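PDB 6MBF: GphF Dehydratase 1 from Archangium violaceum, which probably dehydrates a beta-hydroxyacyl intermediate of gephyronic acid polyketide synthesis and may also shift the resulting double bond. Local coordinates for residues V30-P35 / L87-P92; E100-E105 / T125-R130; E105-E110 / W120-T125. One frame throughout, in Å; residues are numbered along the deposited sequence. Where two conformers were deposited one is given.

Interaction 1 of 3, residues V30-P35 / L87-P92; sequences VSSDRP and LRAGAP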
# COMPACT_ATOMS: atom_id res chain seq x y z
N VAL A 30 -1.28 -9.89 13.90
CA VAL A 30 -0.17 -9.98 12.96
C VAL A 30 1.13 -9.88 13.75
O VAL A 30 1.16 -9.49 14.91
CB VAL A 30 -0.23 -8.88 11.88
CG1 VAL A 30 -1.53 -8.98 11.07
CG2 VAL A 30 -0.06 -7.51 12.51
N SER A 31 2.23 -10.25 13.08
CA SER A 31 3.56 -9.99 13.61
C SER A 31 4.49 -9.75 12.44
O SER A 31 4.13 -9.94 11.28
CB SER A 31 4.07 -11.16 14.45
OG SER A 31 4.47 -12.22 13.59
N SER A 32 5.73 -9.35 12.76
CA SER A 32 6.75 -9.19 11.73
C SER A 32 7.02 -10.50 10.99
O SER A 32 7.61 -10.47 9.90
CB SER A 32 8.04 -8.63 12.34
OG SER A 32 8.67 -9.54 13.23
N ASP A 33 6.60 -11.64 11.54
CA ASP A 33 6.78 -12.93 10.88
C ASP A 33 5.57 -13.38 10.05
O ASP A 33 5.71 -14.32 9.26
CB ASP A 33 7.08 -14.01 11.92
CG ASP A 33 8.33 -13.71 12.72
OD1 ASP A 33 9.33 -13.29 12.10
OD2 ASP A 33 8.30 -13.89 13.95
N ARG A 34 4.40 -12.76 10.22
CA ARG A 34 3.21 -13.25 9.53
C ARG A 34 2.17 -12.15 9.41
O ARG A 34 1.66 -11.69 10.44
CB ARG A 34 2.60 -14.45 10.27
CG ARG A 34 1.53 -15.17 9.44
CD ARG A 34 0.26 -15.48 10.22
NE ARG A 34 -0.39 -14.27 10.74
CZ ARG A 34 -1.29 -13.54 10.08
NH1 ARG A 34 -1.66 -13.86 8.85
NH2 ARG A 34 -1.81 -12.47 10.67
N PRO A 35 1.85 -11.68 8.20
CA PRO A 35 2.53 -11.97 6.93
C PRO A 35 4.00 -11.57 6.95
O PRO A 35 4.36 -10.57 7.58
CB PRO A 35 1.75 -11.12 5.91
CG PRO A 35 0.42 -10.93 6.52
CD PRO A 35 0.67 -10.82 8.00
N LEU A 87 6.47 -2.49 14.72
CA LEU A 87 6.48 -3.84 15.28
C LEU A 87 7.84 -4.11 15.91
O LEU A 87 8.88 -3.74 15.36
CB LEU A 87 6.22 -4.89 14.19
CG LEU A 87 4.87 -4.79 13.47
CD1 LEU A 87 4.87 -5.79 12.31
CD2 LEU A 87 3.69 -5.04 14.42
N ARG A 88 7.83 -4.77 17.07
CA ARG A 88 9.05 -5.39 17.57
C ARG A 88 9.11 -6.81 17.04
O ARG A 88 8.12 -7.55 17.11
CB ARG A 88 9.10 -5.39 19.10
CG ARG A 88 8.70 -4.09 19.75
CD ARG A 88 9.58 -2.91 19.36
NE ARG A 88 9.13 -1.70 20.07
CZ ARG A 88 9.54 -0.47 19.78
NH1 ARG A 88 10.41 -0.26 18.80
NH2 ARG A 88 9.07 0.57 20.47
N ALA A 89 10.26 -7.19 16.49
CA ALA A 89 10.45 -8.48 15.82
C ALA A 89 9.82 -9.62 16.60
O ALA A 89 10.13 -9.83 17.78
CB ALA A 89 11.94 -8.74 15.63
N GLY A 90 8.90 -10.34 15.95
CA GLY A 90 8.28 -11.50 16.54
C GLY A 90 7.17 -11.24 17.55
O GLY A 90 6.45 -12.18 17.89
N ALA A 91 7.02 -10.01 18.04
CA ALA A 91 5.97 -9.73 19.03
C ALA A 91 4.64 -9.47 18.33
O ALA A 91 4.56 -8.57 17.49
CB ALA A 91 6.35 -8.53 19.90
N PRO A 92 3.59 -10.22 18.65
CA PRO A 92 2.31 -10.01 17.97
C PRO A 92 1.67 -8.67 18.32
O PRO A 92 1.86 -8.12 19.41
CB PRO A 92 1.45 -11.18 18.47
CG PRO A 92 2.05 -11.52 19.80
CD PRO A 92 3.53 -11.31 19.63
O HOH W 1 6.16 -8.38 15.36
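Ser31 and Ser32, in a type I turn from Ser31 to Arg34, meet a type II turn from Arg88 to Ala91, with Ser31 and Pro92 closest at 4.5 Å between their CA atoms. The two loops lie beside each other at the ends of antiparallel strands 23-30 and 93-100 of the N-terminal hotdog half of this polyketide synthase dehydratase. Ser32 supplies the direct polar link: Gly90 N donates to Ser32 OG over 2.8 Å, with 163° at the hydrogen. A chi1 of 67° sets that OG between its own backbone N and carbonyl carbon, from where it also reaches Ala89 CA. Gly90 has a phi of 79°, which favours glycine. Its CA meets Asp33 OD2 at 3.5 Å. Leu87 CD1 packs against the backbone at Ser32 N, 3.7 Å away, while Leu87 itself also rests on Ile47 and Val49. Within the first turn Asp33 N donates to Ser31 OG, an ST turn. Between the loops sits one water that accepts from Ser32 N at 2.8 Å and donates to Arg88 O at 2.8 Å and to Ala91 O at 2.7 Å.

Interaction 2 of 3, residues E100-E105 / T125-R130; sequences EDERFE and TGRIAR
Phe104 sets one face of its ring over the backbone at Gly126, its partner in an antiparallel hydrogen-bonded pair of the hairpin formed by strands 103-109 and 121-131. Gly126 N sits 3.4 Å above the plane of the Phe104 ring, offset toward the rim, and Phe104 CE2 comes within 3.3 Å of Gly126 C. A chi1 of 75° places Phe104 CG between its backbone N and carbonyl carbon, which brings the ring over the neighbouring strand at Gly126; a CB on Gly126 would run into CE2. Beside this, Ile128 CG2 touches Phe104 CD2 at 3.8 Å. An alanine in place of Phe104 would probably leave the Gly126 backbone without its aromatic cover and Ile128 CG2 without its apolar neighbour.

The backbone holds the pair together: Phe104 N donates to Gly126 O at 2.9 Å, and Gly126 N returns a longer bond to Phe104 O. Just before strand 103-109 begins, Glu102 O accepts from Ile128 N at 2.7 Å. On the face carrying Arg103 and Arg127, Glu105 CG meets Thr125 CG2 at 3.6 Å, the two side chains side by side and pointing the same way. Arg127 NH1 meets Glu102 OE2 at 3.2 Å with only 135° at the hydrogen, on the anti side and 22° out of the carboxylate plane, a salt bridge of modest geometry.

Further out, Arg127 NE forms a salt bridge with Asp78 OD1, and in one of its two conformers Arg103 NH2 forms another with Glu100 OE1. Phe104 and Ile128 touch helix 52-65 through Ala58, as expected of a hotdog sheet around its central helix, whereas Arg103 and Arg127 lie on the opposite face from Phe104. There Arg127, with carboxylates of Asp78 and Glu102 as partners, probably has its charge largely offset.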
# COMPACT_ATOMS: atom_id res chain seq x y z
N GLU A 100 -18.37 2.26 10.05
CA GLU A 100 -19.78 2.63 10.16
C GLU A 100 -20.12 3.48 8.95
O GLU A 100 -19.35 4.37 8.57
CB GLU A 100 -20.11 3.36 11.47
CG GLU A 100 -19.26 4.56 11.78
CD GLU A 100 -19.75 5.29 13.03
OE1 GLU A 100 -19.90 6.52 12.97
OE2 GLU A 100 -19.99 4.62 14.06
N ASP A 101 -21.24 3.17 8.31
CA ASP A 101 -21.62 3.78 7.04
C ASP A 101 -20.48 3.50 6.06
O ASP A 101 -20.07 2.34 5.92
CB ASP A 101 -21.96 5.25 7.27
CG ASP A 101 -23.15 5.43 8.18
OD1 ASP A 101 -24.09 4.61 8.10
OD2 ASP A 101 -23.15 6.40 8.97
N GLU A 102 -19.92 4.50 5.40
CA GLU A 102 -18.86 4.27 4.43
C GLU A 102 -17.47 4.52 4.99
O GLU A 102 -16.49 4.43 4.25
CB GLU A 102 -19.08 5.14 3.18
CG GLU A 102 -18.55 6.57 3.29
CD GLU A 102 -19.32 7.43 4.28
OE1 GLU A 102 -20.31 6.94 4.87
OE2 GLU A 102 -18.93 8.61 4.46
N ARG A 103 -17.34 4.83 6.29
CA ARG A 103 -16.06 5.25 6.85
C ARG A 103 -15.41 4.14 7.67
O ARG A 103 -16.09 3.44 8.44
CB ARG A 103 -16.24 6.49 7.73
CG ARG A 103 -17.13 7.57 7.12
CD ARG A 103 -17.29 8.73 8.09
NE ARG A 103 -17.13 8.30 9.47
CZ ARG A 103 -18.12 7.85 10.23
NH1 ARG A 103 -19.36 7.77 9.75
NH2 ARG A 103 -17.88 7.48 11.48
N PHE A 104 -14.09 3.99 7.53
CA PHE A 104 -13.34 2.96 8.22
C PHE A 104 -12.21 3.59 9.02
O PHE A 104 -11.74 4.70 8.74
CB PHE A 104 -12.78 1.90 7.26
CG PHE A 104 -11.59 2.36 6.46
CD1 PHE A 104 -10.30 2.18 6.94
CD2 PHE A 104 -11.76 2.98 5.23
CE1 PHE A 104 -9.21 2.61 6.21
CE2 PHE A 104 -10.68 3.41 4.49
CZ PHE A 104 -9.40 3.23 4.99
N GLU A 105 -11.78 2.86 10.05
CA GLU A 105 -10.61 3.20 10.84
C GLU A 105 -9.82 1.93 11.13
O GLU A 105 -10.40 0.87 11.38
CB GLU A 105 -10.97 3.87 12.17
CG GLU A 105 -11.71 5.18 12.08
CD GLU A 105 -11.94 5.76 13.45
OE1 GLU A 105 -12.98 5.45 14.07
OE2 GLU A 105 -11.07 6.51 13.94
N THR A 125 -7.24 5.90 8.32
CA THR A 125 -8.68 6.12 8.19
C THR A 125 -9.01 6.52 6.76
O THR A 125 -8.16 7.02 6.02
CB THR A 125 -9.18 7.22 9.13
OG1 THR A 125 -8.55 8.46 8.79
CG2 THR A 125 -8.85 6.88 10.59
N GLY A 126 -10.28 6.33 6.39
CA GLY A 126 -10.74 6.74 5.07
C GLY A 126 -12.17 6.29 4.85
O GLY A 126 -12.89 5.98 5.80
N ARG A 127 -12.55 6.22 3.58
CA ARG A 127 -13.90 5.81 3.20
C ARG A 127 -13.82 4.70 2.17
O ARG A 127 -12.84 4.60 1.43
CB ARG A 127 -14.69 6.99 2.64
CG ARG A 127 -14.68 8.21 3.53
CD ARG A 127 -15.21 9.43 2.80
NE ARG A 127 -14.80 10.66 3.46
CZ ARG A 127 -15.44 11.20 4.50
NH1 ARG A 127 -16.52 10.60 4.99
NH2 ARG A 127 -15.01 12.32 5.04
N ILE A 128 -14.83 3.84 2.14
CA ILE A 128 -14.87 2.74 1.20
C ILE A 128 -16.14 2.81 0.37
O ILE A 128 -17.17 3.34 0.82
CB ILE A 128 -14.75 1.36 1.89
CG1 ILE A 128 -15.72 1.25 3.07
CG2 ILE A 128 -13.30 1.08 2.33
CD1 ILE A 128 -15.79 -0.15 3.66
N ALA A 129 -16.07 2.29 -0.84
CA ALA A 129 -17.22 2.27 -1.74
C ALA A 129 -17.02 1.15 -2.74
O ALA A 129 -15.95 0.53 -2.83
CB ALA A 129 -17.41 3.62 -2.43
N ARG A 130 -18.08 0.89 -3.51
CA ARG A 130 -18.09 -0.16 -4.51
C ARG A 130 -18.98 0.32 -5.64
O ARG A 130 -20.05 0.89 -5.40
CB ARG A 130 -18.61 -1.46 -3.90
CG ARG A 130 -18.32 -2.70 -4.68
CD ARG A 130 -18.33 -3.88 -3.74
NE ARG A 130 -18.39 -5.15 -4.46
CZ ARG A 130 -18.39 -6.33 -3.86
NH1 ARG A 130 -18.32 -6.40 -2.53
NH2 ARG A 130 -18.45 -7.44 -4.58

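Interaction 3 of 3, residues E105-E110 / W120-T125; sequences EIHSAE and WTRHAT
A classic beta bulge interrupts the hairpin of strands 103-109 and 121-131 where His123 and Ala124 both face Ile106. Ile106 O accepts from His123 N at 2.8 Å and, weakly, from Ala124 N, while Ile106 N donates to Ala124 O. Beyond this one-residue shift Ser108 and Thr121 exchange two backbone bonds. The His123 ring presents its edge to Ser108, with NE2 and Ser108 OG 2.5 Å apart in a hydrogen bond whose donor could be either; His123 ND1 is held by Ser83 O, and the two bonds fix the ring's rotation. This hairpin belongs to the hotdog fold, and helix 52-65 meets Ile106, His123 and Ala124 through Tyr54. On the face of Glu105, His107 and Arg122, Arg122 grips Glu105 OE2 side-on: NH2 at a short 2.5 Å on the syn lone pair, NE at 2.7 Å nearly along the C-O axis, the flat groups 13° apart; Glu105 OE1 turns to Arg98. A chi1 of 172° carries Arg122 CG away from its backbone N and alongside His107, whose ring face lies under Arg122 CA, 3.8 Å from the centroid. By the connecting loop, Ala109 CB stands over the Trp120 six-membered ring, 3.5 Å from its centroid and 13° off the normal.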
# COMPACT_ATOMS: atom_id res chain seq x y z
N GLU A 105 -11.78 2.86 10.05
CA GLU A 105 -10.61 3.20 10.84
C GLU A 105 -9.82 1.93 11.13
O GLU A 105 -10.40 0.87 11.38
CB GLU A 105 -10.97 3.87 12.17
CG GLU A 105 -11.71 5.18 12.08
CD GLU A 105 -11.94 5.76 13.45
OE1 GLU A 105 -12.98 5.45 14.07
OE2 GLU A 105 -11.07 6.51 13.94
N ILE A 106 -8.50 2.05 11.13
CA ILE A 106 -7.61 0.94 11.43
C ILE A 106 -6.78 1.31 12.65
O ILE A 106 -6.13 2.37 12.67
CB ILE A 106 -6.72 0.59 10.22
CG1 ILE A 106 -7.61 0.17 9.04
CG2 ILE A 106 -5.70 -0.49 10.59
CD1 ILE A 106 -6.81 -0.22 7.78
N HIS A 107 -6.83 0.45 13.67
CA HIS A 107 -6.12 0.63 14.93
C HIS A 107 -5.31 -0.62 15.24
O HIS A 107 -5.61 -1.72 14.75
CB HIS A 107 -7.07 0.88 16.11
CG HIS A 107 -7.75 2.21 16.11
ND1 HIS A 107 -8.78 2.53 15.26
CD2 HIS A 107 -7.57 3.29 16.91
CE1 HIS A 107 -9.20 3.75 15.51
NE2 HIS A 107 -8.49 4.24 16.51
N SER A 108 -4.30 -0.47 16.10
CA SER A 108 -3.57 -1.61 16.64
C SER A 108 -3.51 -1.51 18.16
O SER A 108 -3.70 -0.43 18.74
CB SER A 108 -2.14 -1.70 16.09
OG SER A 108 -1.31 -0.69 16.65
N ALA A 109 -3.21 -2.64 18.78
CA ALA A 109 -3.05 -2.69 20.23
C ALA A 109 -2.11 -3.82 20.61
O ALA A 109 -1.99 -4.82 19.90
CB ALA A 109 -4.40 -2.87 20.93
N GLU A 110 -1.44 -3.66 21.75
CA GLU A 110 -0.77 -4.79 22.36
C GLU A 110 -1.81 -5.83 22.74
O GLU A 110 -2.85 -5.48 23.32
CB GLU A 110 0.02 -4.36 23.59
CG GLU A 110 1.22 -3.48 23.28
CD GLU A 110 1.93 -3.00 24.53
OE1 GLU A 110 1.39 -3.20 25.64
OE2 GLU A 110 3.03 -2.41 24.40
N TRP A 120 -5.67 1.46 22.08
CA TRP A 120 -5.62 1.29 20.63
C TRP A 120 -5.07 2.55 19.98
O TRP A 120 -5.55 3.66 20.25
CB TRP A 120 -7.01 0.97 20.08
CG TRP A 120 -7.51 -0.39 20.44
CD1 TRP A 120 -8.20 -0.74 21.56
CD2 TRP A 120 -7.39 -1.59 19.66
NE1 TRP A 120 -8.51 -2.07 21.54
CE2 TRP A 120 -8.02 -2.62 20.38
CE3 TRP A 120 -6.80 -1.89 18.42
CZ2 TRP A 120 -8.09 -3.93 19.91
CZ3 TRP A 120 -6.87 -3.19 17.95
CH2 TRP A 120 -7.51 -4.20 18.70
N THR A 121 -4.09 2.38 19.10
CA THR A 121 -3.47 3.48 18.38
C THR A 121 -4.04 3.53 16.97
O THR A 121 -4.03 2.52 16.26
CB THR A 121 -1.95 3.30 18.31
OG1 THR A 121 -1.40 3.32 19.64
CG2 THR A 121 -1.31 4.41 17.47
N ARG A 122 -4.52 4.71 16.57
CA ARG A 122 -5.10 4.90 15.24
C ARG A 122 -3.99 5.02 14.20
O ARG A 122 -3.12 5.90 14.32
CB ARG A 122 -5.98 6.15 15.21
CG ARG A 122 -6.45 6.51 13.80
CD ARG A 122 -7.27 7.82 13.79
NE ARG A 122 -8.62 7.63 14.32
CZ ARG A 122 -9.10 8.27 15.39
NH1 ARG A 122 -8.35 9.15 16.04
NH2 ARG A 122 -10.34 8.03 15.80
N HIS A 123 -4.02 4.17 13.18
CA HIS A 123 -3.01 4.19 12.13
C HIS A 123 -3.50 4.74 10.81
O HIS A 123 -2.76 5.46 10.14
CB HIS A 123 -2.43 2.79 11.91
CG HIS A 123 -1.76 2.24 13.12
ND1 HIS A 123 -0.62 2.82 13.65
CD2 HIS A 123 -2.08 1.22 13.94
CE1 HIS A 123 -0.27 2.16 14.74
NE2 HIS A 123 -1.14 1.18 14.94
N ALA A 124 -4.74 4.43 10.40
CA ALA A 124 -5.20 4.88 9.09
C ALA A 124 -6.72 4.95 9.08
O ALA A 124 -7.40 4.15 9.74
CB ALA A 124 -4.72 3.96 7.96
N THR A 125 -7.24 5.90 8.32
CA THR A 125 -8.68 6.12 8.19
C THR A 125 -9.01 6.52 6.76
O THR A 125 -8.16 7.02 6.02
CB THR A 125 -9.18 7.22 9.13
OG1 THR A 125 -8.55 8.46 8.79
CG2 THR A 125 -8.85 6.88 10.59
O HOH W 2 -1.32 0.99 20.77

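Overall arrangement
Interactions 2 and 3 are successive lengths of one hairpin, strands 103-109 and 121-131: they share Glu105 and Thr125, their centres lie 14 Å apart, and Phe104 CE1 approaches Ala124 O at 4.3 Å where they join. Interaction 1 stands apart in sequence, closing before the hairpin begins, yet its centre is 16 Å from that of interaction 3, with nearest atoms about 5 Å apart; interaction 2 is farther, 26 Å between centres. Strand 93-100 links them, following the loop 87-92 and pairing with 103-109. A bound magnesium ion lies about 11 Å from the side chain of Ala124 and about 12 Å from that of Leu87, too far for direct contact with either side chain.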